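Local coordinates for adherence and virulence protein A (Streptococcus pneumoniae, PDB 6PON), which probably binds fibronectin and supports adherence and virulence of the pneumococcus, at residues 21-26 with 85-90; 102-107 with 114-119. All blocks are in the same frame, centred on the assembly; numbering follows the deposited sequence.

Contact 1. Residues 21-26 with 85-90; sequences NGRIQK and GALIES
Arg23 and Leu87 form a single beta bridge, their CA atoms 4.7 Å apart, where the outer strands of two antiparallel sheets meet: 23-28 of one and 87-93 of the other. Five hydrogen bonds hold the join, four of them between backbones. Just before the bridge, Asn21 N donates to Ile88 O, and Ile88 N in turn reaches Gly22 O at 3.0 Å. Beyond it, Ile24 N meets Ala86 O at 2.9 Å, and Gly85 N returns a bond to Ile24 O. Ala86 O also receives the CA-H of Arg23, while Gly22 O takes that of Leu87; each carbonyl takes one N-H and, more weakly, one CA-H.

The fifth bond belongs to a side chain. Arg23, turned about its CB-CG bond (chi2 -76°), folds back over the 85-87 backbone and points NH1 at Gly85 O, 2.8 Å away and in the carbonyl plane. Leu87 CB lies over the centre of one guanidinium face, 3.4 Å above it. The flat guanidinium at the end of a long chain thus bonds near its edge, Gly85 O lying 17° out of its plane, and packs on its face. Gly85 has positive phi (81°), and a CB there would jam against the preceding carbonyl oxygen, which explains the residue type.

Ile24 and Ile88 supply the apolar part, crossing at about a right angle with CG1 of Ile24 3.9 Å from CD1 of Ile88. Both also touch Ile39 of strand 34-41, a buried setting that suits branched aliphatic chains. At the Asn21 end one water donates to Asn21 OD1 and to Glu89 O, the latter oxygen lying 2.6 Å from the water.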
loop_
_atom_site.group_PDB
_atom_site.type_symbol
_atom_site.label_atom_id
_atom_site.label_comp_id
_atom_site.label_asym_id
_atom_site.label_seq_id
_atom_site.Cartn_x
_atom_site.Cartn_y
_atom_site.Cartn_z
ATOM N N ASN B 21 15.718 -36.595 9.211
ATOM C CA ASN B 21 16.800 -37.544 9.451
ATOM C C ASN B 21 16.798 -38.076 10.872
ATOM O O ASN B 21 17.755 -38.755 11.274
ATOM C CB ASN B 21 18.175 -36.959 9.125
ATOM C CG ASN B 21 18.354 -36.730 7.654
ATOM O OD1 ASN B 21 18.094 -37.621 6.840
ATOM N ND2 ASN B 21 18.775 -35.528 7.291
ATOM N N GLY B 22 15.753 -37.789 11.644
ATOM C CA GLY B 22 15.558 -38.459 12.904
ATOM C C GLY B 22 15.052 -39.875 12.709
ATOM O O GLY B 22 14.788 -40.333 11.594
ATOM N N ARG B 23 14.915 -40.578 13.830
ATOM C CA ARG B 23 14.432 -41.949 13.851
ATOM C C ARG B 23 13.208 -42.009 14.739
ATOM O O ARG B 23 13.229 -41.479 15.852
ATOM C CB ARG B 23 15.502 -42.909 14.372
ATOM C CG ARG B 23 16.632 -43.185 13.393
ATOM C CD ARG B 23 16.181 -44.162 12.284
ATOM N NE ARG B 23 17.223 -44.371 11.270
ATOM C CZ ARG B 23 17.121 -45.200 10.227
ATOM N NH1 ARG B 23 16.017 -45.919 10.032
ATOM N NH2 ARG B 23 18.131 -45.315 9.367
ATOM N N ILE B 24 12.141 -42.631 14.243
ATOM C CA ILE B 24 10.939 -42.832 15.043
ATOM C C ILE B 24 11.182 -44.016 15.960
ATOM O O ILE B 24 11.433 -45.129 15.488
ATOM C CB ILE B 24 9.710 -43.075 14.163
ATOM C CG1 ILE B 24 9.454 -41.873 13.259
ATOM C CG2 ILE B 24 8.495 -43.358 15.028
ATOM C CD1 ILE B 24 8.483 -42.159 12.162
ATOM N N GLN B 25 11.101 -43.777 17.269
ATOM C CA GLN B 25 11.417 -44.783 18.266
ATOM C C GLN B 25 10.202 -45.358 18.965
ATOM O O GLN B 25 10.297 -46.452 19.528
ATOM C CB GLN B 25 12.357 -44.195 19.333
ATOM C CG GLN B 25 13.822 -44.116 18.925
ATOM C CD GLN B 25 14.663 -43.370 19.944
ATOM O OE1 GLN B 25 14.161 -42.507 20.664
ATOM N NE2 GLN B 25 15.945 -43.689 20.005
ATOM N N LYS B 26 9.073 -44.659 18.961
ATOM C CA LYS B 26 7.913 -45.134 19.700
ATOM C C LYS B 26 6.664 -44.545 19.058
ATOM O O LYS B 26 6.686 -43.418 18.559
ATOM C CB LYS B 26 8.025 -44.765 21.186
ATOM C CG LYS B 26 7.209 -45.644 22.090
ATOM C CD LYS B 26 7.264 -45.190 23.553
ATOM C CE LYS B 26 6.214 -45.950 24.407
ATOM N NZ LYS B 26 6.277 -45.608 25.869
ATOM N N GLY B 85 11.381 -47.654 14.175
ATOM C CA GLY B 85 12.736 -47.527 13.680
ATOM C C GLY B 85 12.876 -46.780 12.371
ATOM O O GLY B 85 13.974 -46.753 11.804
ATOM N N ALA B 86 11.807 -46.168 11.871
ATOM C CA ALA B 86 11.884 -45.575 10.551
ATOM C C ALA B 86 12.728 -44.301 10.574
ATOM O O ALA B 86 12.912 -43.659 11.608
ATOM C CB ALA B 86 10.483 -45.282 10.015
ATOM N N LEU B 87 13.261 -43.953 9.409
ATOM C CA LEU B 87 14.017 -42.729 9.219
ATOM C C LEU B 87 13.095 -41.688 8.596
ATOM O O LEU B 87 12.330 -41.994 7.677
ATOM C CB LEU B 87 15.236 -42.971 8.326
ATOM C CG LEU B 87 15.939 -41.697 7.853
ATOM C CD1 LEU B 87 16.697 -41.061 9.010
ATOM C CD2 LEU B 87 16.861 -41.946 6.666
ATOM N N ILE B 88 13.140 -40.469 9.118
ATOM C CA ILE B 88 12.267 -39.405 8.640
ATOM C C ILE B 88 12.974 -38.706 7.489
ATOM O O ILE B 88 13.990 -38.039 7.687
ATOM C CB ILE B 88 11.903 -38.434 9.765
ATOM C CG1 ILE B 88 10.972 -39.135 10.756
ATOM C CG2 ILE B 88 11.219 -37.196 9.199
ATOM C CD1 ILE B 88 10.688 -38.353 11.989
ATOM N N GLU B 89 12.442 -38.860 6.280
ATOM C CA GLU B 89 13.177 -38.377 5.121
ATOM C C GLU B 89 12.842 -36.940 4.755
ATOM O O GLU B 89 13.744 -36.175 4.411
ATOM C CB GLU B 89 12.937 -39.302 3.931
ATOM C CG GLU B 89 13.851 -40.518 4.002
ATOM C CD GLU B 89 13.564 -41.545 2.940
ATOM O OE1 GLU B 89 12.461 -41.512 2.341
ATOM O OE2 GLU B 89 14.458 -42.391 2.710
ATOM N N SER B 90 11.571 -36.554 4.848
ATOM C CA SER B 90 11.137 -35.213 4.497
ATOM C C SER B 90 9.850 -34.911 5.254
ATOM O O SER B 90 9.089 -35.826 5.590
ATOM C CB SER B 90 10.900 -35.085 2.993
ATOM O OG SER B 90 9.778 -35.866 2.613
HETATM O O HOH W 1 16.339 -36.581 4.330
#

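Contact 2. Residues 102-107 with 114-119; sequences ITVSNK and IQATLI
Ile114 rests its CD1 3.5 Å from Asn106 CB at one end of a beta hairpin ladder built from strands 99-107 and 113-121; Ile102, the other residue with a large buried surface, pairs with Leu118 at the far end. With Val104 and Ala116 between them these are the hydrogen-bonded pairs, each closed by two backbone bonds. Their side chains begin on one face of the sheet, while Thr103, Ser105, Gln115 and Thr117 occupy the other.

Ile114 places CG1 between its backbone N and carbonyl carbon (chi1 60°), which turns the chain across the neighbouring strand and sets CG1 3.4 Å from Asn106 O. Asn106 suits this place because its amide turns from Ile114 to partners of its own: OD1 accepts from Lys107 N, and ND2 donates to the carbonyls of Tyr82 and Gln84. Ile114 itself also touches Tyr82 of helix 74-83.

At the Ile102 end the contact is made close to the backbone. Ile102 CB lies 3.6 Å from Leu118 O and 4.2 Å from Leu118 CB. In the middle, the small Ala116 faces Val104, whose CG2 comes within 3.3 Å of Ala116 O, and Val104 also meets Leu83 of the helix.

On the polar face Gln115 lays CG 4.0 Å from Ser105 CB. The polar ends of both residues are bonded to Glu89 of the adjoining strand. The chemistry thus divides by face: largely aliphatic groups cover one side, and hydroxyl and amide groups line the other, where the partly exposed glutamate bonds to two of them.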
loop_
_atom_site.group_PDB
_atom_site.type_symbol
_atom_site.label_atom_id
_atom_site.label_comp_id
_atom_site.label_asym_id
_atom_site.label_seq_id
_atom_site.Cartn_x
_atom_site.Cartn_y
_atom_site.Cartn_z
ATOM N N ILE B 102 4.748 -36.689 5.694
ATOM C CA ILE B 102 5.990 -37.098 6.316
ATOM C C ILE B 102 6.419 -38.365 5.601
ATOM O O ILE B 102 5.762 -39.412 5.733
ATOM C CB ILE B 102 5.824 -37.352 7.821
ATOM C CG1 ILE B 102 5.363 -36.076 8.521
ATOM C CG2 ILE B 102 7.132 -37.929 8.396
ATOM C CD1 ILE B 102 4.924 -36.271 9.948
ATOM N N THR B 103 7.507 -38.284 4.847
ATOM C CA THR B 103 8.011 -39.452 4.146
ATOM C C THR B 103 9.055 -40.143 5.009
ATOM O O THR B 103 9.918 -39.493 5.618
ATOM C CB THR B 103 8.592 -39.077 2.782
ATOM O OG1 THR B 103 7.656 -38.255 2.091
ATOM C CG2 THR B 103 8.792 -40.305 1.957
ATOM N N VAL B 104 8.948 -41.469 5.076
ATOM C CA VAL B 104 9.811 -42.302 5.899
ATOM C C VAL B 104 10.263 -43.501 5.089
ATOM O O VAL B 104 9.597 -43.950 4.151
ATOM C CB VAL B 104 9.119 -42.809 7.179
ATOM C CG1 VAL B 104 8.593 -41.650 7.989
ATOM C CG2 VAL B 104 8.006 -43.791 6.805
ATOM N N SER B 105 11.405 -44.031 5.485
ATOM C CA SER B 105 11.917 -45.268 4.942
ATOM C C SER B 105 12.302 -46.161 6.110
ATOM O O SER B 105 12.675 -45.676 7.184
ATOM C CB SER B 105 13.107 -45.014 4.011
ATOM O OG SER B 105 14.069 -44.215 4.653
ATOM N N ASN B 106 12.195 -47.466 5.895
ATOM C CA ASN B 106 12.427 -48.451 6.939
ATOM C C ASN B 106 12.863 -49.755 6.275
ATOM O O ASN B 106 12.928 -49.864 5.045
ATOM C CB ASN B 106 11.166 -48.635 7.791
ATOM C CG ASN B 106 11.469 -49.049 9.216
ATOM O OD1 ASN B 106 12.576 -49.476 9.529
ATOM N ND2 ASN B 106 10.478 -48.921 10.093
ATOM N N LYS B 107 13.195 -50.741 7.095
ATOM C CA LYS B 107 13.338 -52.098 6.598
ATOM C C LYS B 107 12.109 -52.894 7.015
ATOM O O LYS B 107 11.369 -52.493 7.916
ATOM C CB LYS B 107 14.635 -52.755 7.103
ATOM C CG LYS B 107 14.878 -52.695 8.608
ATOM C CD LYS B 107 16.067 -53.590 8.996
ATOM C CE LYS B 107 16.999 -52.909 10.012
ATOM N NZ LYS B 107 16.578 -53.066 11.439
ATOM N N ILE B 114 11.636 -50.409 2.590
ATOM C CA ILE B 114 10.264 -49.988 2.339
ATOM C C ILE B 114 10.201 -48.474 2.503
ATOM O O ILE B 114 11.038 -47.871 3.180
ATOM C CB ILE B 114 9.251 -50.670 3.288
ATOM C CG1 ILE B 114 9.572 -50.350 4.749
ATOM C CG2 ILE B 114 9.263 -52.166 3.108
ATOM C CD1 ILE B 114 8.789 -49.180 5.296
ATOM N N GLN B 115 9.182 -47.863 1.887
ATOM C CA GLN B 115 8.898 -46.440 2.044
ATOM C C GLN B 115 7.410 -46.224 2.299
ATOM O O GLN B 115 6.565 -46.959 1.786
ATOM C CB GLN B 115 9.300 -45.625 0.810
ATOM C CG GLN B 115 10.585 -44.807 0.957
ATOM C CD GLN B 115 10.747 -43.704 -0.123
ATOM O OE1 GLN B 115 10.276 -43.839 -1.258
ATOM N NE2 GLN B 115 11.405 -42.606 0.247
ATOM N N ALA B 116 7.088 -45.194 3.080
ATOM C CA ALA B 116 5.693 -44.869 3.333
ATOM C C ALA B 116 5.575 -43.387 3.649
ATOM O O ALA B 116 6.550 -42.730 4.022
ATOM C CB ALA B 116 5.116 -45.721 4.480
ATOM N N THR B 117 4.364 -42.864 3.503
ATOM C CA THR B 117 4.077 -41.459 3.779
ATOM C C THR B 117 3.025 -41.373 4.875
ATOM O O THR B 117 1.949 -41.970 4.755
ATOM C CB THR B 117 3.566 -40.730 2.538
ATOM O OG1 THR B 117 4.399 -41.033 1.412
ATOM C CG2 THR B 117 3.552 -39.216 2.788
ATOM N N LEU B 118 3.336 -40.649 5.943
ATOM C CA LEU B 118 2.389 -40.417 7.023
ATOM C C LEU B 118 1.759 -39.054 6.779
ATOM O O LEU B 118 2.471 -38.051 6.714
ATOM C CB LEU B 118 3.087 -40.484 8.383
ATOM C CG LEU B 118 2.251 -40.228 9.642
ATOM C CD1 LEU B 118 1.189 -41.296 9.836
ATOM C CD2 LEU B 118 3.157 -40.122 10.852
ATOM N N ILE B 119 0.438 -39.025 6.604
ATOM C CA ILE B 119 -0.295 -37.842 6.164
ATOM C C ILE B 119 -1.297 -37.443 7.239
ATOM O O ILE B 119 -2.106 -38.275 7.674
ATOM C CB ILE B 119 -1.052 -38.089 4.848
ATOM C CG1 ILE B 119 -0.129 -38.599 3.740
ATOM C CG2 ILE B 119 -1.822 -36.823 4.440
ATOM C CD1 ILE B 119 -0.874 -38.955 2.433
#

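In the fold
The two contacts follow one another along the chain and their centres lie 9 Å apart. Strand 87-93, which carries most of residues 85-90, is the immediate neighbour of strand 99-107 in the five-stranded sheet; contact 1 therefore ties that sheet's outer strand to the four-stranded sheet, and contact 2 continues it inward. Glu89 is one link between them: its N lies 2.7 Å from Thr103 O, and its OE1 spans to Gln115 NE2 at 2.6 Å, both probable hydrogen bonds. On the opposite face Ala86 packs against Val104 and Asn106. Both contacts join strands of the N-terminal domain through backbone bonds and side-chain packing.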